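Local coordinates for ADP-ribosylation factor-binding protein GGA1 (Saccharomyces cerevisiae, PDB 5CN2) that may help regulate membrane traffic through the trans-Golgi network and binds ARF1 and ARF2, represented here by its C-terminal GAE (gamma-adaptin ear) domain, at residues Leu101-Asn106 with Gly118-Pro123. Residues are numbered along the deposited sequence; the frame is centred on the assembly and turned at random.
Sequences LKWKAN and GTTSLP
L101, K102 and W103 pair with T120, T119 and G118 in antiparallel register, the two strand segments running at 143° to each other and approaching to 4.6 Å between axes. L101 and T120 form a hydrogen-bonded pair, with L101 N reaching T120 O at 2.7 Å and T120 N returning to L101 O at 2.9 Å. W103 and G118 make a second such pair. K102 and T119 form the non-hydrogen-bonded pair between them; beside it T119 CA makes a CA-H...O contact to L101 O (3.2 Å).

The indole of W103 dominates the side-chain contact. With chi1 at 61°, CG is wedged between the two backbone branches at CA, and the indole is carried over the neighbouring strand, one face over the backbone of G118. G118 CA is 4.0 Å from the centroid of the five-membered ring, a CH-pi contact, and a CB at this position would crowd CZ2. At the ring's edge, NE1 donates in plane to OG1 of T120 (3.2 Å, 160° at the hydrogen), fixing the indole's rotation. A leucine in place of W103 would probably leave the T120 hydroxyl without this donor and uncover the backbone of G118. Further along, L101 CB meets CD2 of L122 at 4.3 Å. On the other face, the CG of K102 passes OG1 of T119 at 3.7 Å.

L15 of strand 13-17 touches both W103 and T120, and strand 52-56 flanks 99-109. The pairing belongs to the C-terminal beta hairpin of strands 99-109 and 112-122, within the immunoglobulin-like beta sandwich of the adaptin-ear (GAE) domain.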
loop_
_atom_site.group_PDB
_atom_site.type_symbol
_atom_site.label_atom_id
_atom_site.label_comp_id
_atom_site.label_asym_id
_atom_site.label_seq_id
_atom_site.Cartn_x
_atom_site.Cartn_y
_atom_site.Cartn_z
ATOM N N LEU A 101 -8.401 -4.559 3.135
ATOM C CA LEU A 101 -7.089 -4.973 2.749
ATOM C C LEU A 101 -6.205 -5.231 3.972
ATOM O O LEU A 101 -5.898 -4.310 4.745
ATOM C CB LEU A 101 -6.462 -3.928 1.843
ATOM C CG LEU A 101 -5.684 -4.406 0.617
ATOM C CD1 LEU A 101 -4.549 -3.440 0.319
ATOM C CD2 LEU A 101 -5.135 -5.807 0.734
ATOM N N LYS A 102 -5.805 -6.493 4.135
ATOM C CA LYS A 102 -4.871 -6.894 5.159
ATOM C C LYS A 102 -3.507 -6.789 4.542
ATOM O O LYS A 102 -3.299 -7.250 3.422
ATOM C CB LYS A 102 -5.156 -8.317 5.603
ATOM C CG LYS A 102 -4.445 -8.732 6.881
ATOM C CD LYS A 102 -4.941 -10.106 7.342
ATOM C CE LYS A 102 -4.796 -10.348 8.850
ATOM N NZ LYS A 102 -3.434 -10.785 9.271
ATOM N N TRP A 103 -2.585 -6.165 5.267
ATOM C CA TRP A 103 -1.289 -5.819 4.751
ATOM C C TRP A 103 -0.268 -5.848 5.869
ATOM O O TRP A 103 -0.602 -5.691 7.032
ATOM C CB TRP A 103 -1.316 -4.439 4.097
ATOM C CG TRP A 103 -1.682 -3.362 5.025
ATOM C CD1 TRP A 103 -2.938 -2.864 5.250
ATOM C CD2 TRP A 103 -0.805 -2.648 5.908
ATOM N NE1 TRP A 103 -2.893 -1.890 6.206
ATOM C CE2 TRP A 103 -1.596 -1.723 6.618
ATOM C CE3 TRP A 103 0.574 -2.695 6.160
ATOM C CZ2 TRP A 103 -1.061 -0.848 7.565
ATOM C CZ3 TRP A 103 1.114 -1.811 7.107
ATOM C CH2 TRP A 103 0.292 -0.906 7.800
ATOM N N LYS A 104 0.984 -6.040 5.509
ATOM C CA LYS A 104 2.075 -6.022 6.464
ATOM C C LYS A 104 3.294 -5.435 5.768
ATOM O O LYS A 104 3.492 -5.688 4.596
ATOM C CB LYS A 104 2.358 -7.442 6.961
ATOM C CG LYS A 104 3.755 -7.630 7.570
ATOM C CD LYS A 104 3.724 -8.326 8.923
ATOM C CE LYS A 104 4.925 -7.976 9.765
ATOM N NZ LYS A 104 4.715 -8.368 11.167
ATOM N N ALA A 105 4.091 -4.628 6.470
ATOM C CA ALA A 105 5.358 -4.122 5.924
ATOM C C ALA A 105 6.510 -4.389 6.843
ATOM O O ALA A 105 6.351 -4.375 8.056
ATOM C CB ALA A 105 5.275 -2.651 5.657
ATOM N N ASN A 106 7.664 -4.668 6.250
ATOM C CA ASN A 106 8.876 -4.799 6.978
ATOM C C ASN A 106 9.906 -3.918 6.340
ATOM O O ASN A 106 9.945 -3.789 5.109
ATOM C CB ASN A 106 9.370 -6.240 6.985
ATOM C CG ASN A 106 8.466 -7.152 7.768
ATOM O OD1 ASN A 106 8.775 -7.516 8.913
ATOM N ND2 ASN A 106 7.325 -7.516 7.169
ATOM N N GLY A 118 -1.751 -3.990 9.325
ATOM C CA GLY A 118 -3.090 -3.536 9.530
ATOM C C GLY A 118 -4.073 -4.192 8.592
ATOM O O GLY A 118 -3.718 -5.007 7.754
ATOM N N THR A 119 -5.324 -3.807 8.766
ATOM C CA THR A 119 -6.426 -4.166 7.896
ATOM C C THR A 119 -7.131 -2.853 7.679
ATOM O O THR A 119 -7.540 -2.197 8.626
ATOM C CB THR A 119 -7.354 -5.177 8.567
ATOM O OG1 THR A 119 -6.614 -6.370 8.821
ATOM C CG2 THR A 119 -8.536 -5.516 7.676
ATOM N N THR A 120 -7.246 -2.449 6.438
ATOM C CA THR A 120 -7.751 -1.151 6.121
ATOM C C THR A 120 -8.891 -1.345 5.136
ATOM O O THR A 120 -8.758 -2.125 4.191
ATOM C CB THR A 120 -6.603 -0.336 5.526
ATOM O OG1 THR A 120 -5.597 -0.131 6.546
ATOM C CG2 THR A 120 -7.095 0.994 4.960
ATOM N N SER A 121 -10.014 -0.666 5.371
ATOM C CA SER A 121 -11.135 -0.700 4.437
ATOM C C SER A 121 -10.880 0.331 3.365
ATOM O O SER A 121 -10.608 1.477 3.668
ATOM C CB SER A 121 -12.486 -0.384 5.112
ATOM O OG SER A 121 -12.418 -0.516 6.519
ATOM N N LEU A 122 -10.999 -0.067 2.114
ATOM C CA LEU A 122 -10.842 0.865 1.001
ATOM C C LEU A 122 -12.157 1.589 0.705
ATOM O O LEU A 122 -13.203 0.967 0.659
ATOM C CB LEU A 122 -10.399 0.113 -0.259
ATOM C CG LEU A 122 -9.224 -0.853 -0.088
ATOM C CD1 LEU A 122 -8.849 -1.411 -1.459
ATOM C CD2 LEU A 122 -8.040 -0.179 0.608
ATOM N N PRO A 123 -12.103 2.897 0.443
ATOM C CA PRO A 123 -13.344 3.629 0.151
ATOM C C PRO A 123 -14.080 3.175 -1.125
ATOM O O PRO A 123 -13.616 2.260 -1.823
ATOM C CB PRO A 123 -12.862 5.077 0.016
ATOM C CG PRO A 123 -11.436 4.962 -0.417
ATOM C CD PRO A 123 -10.913 3.760 0.314
#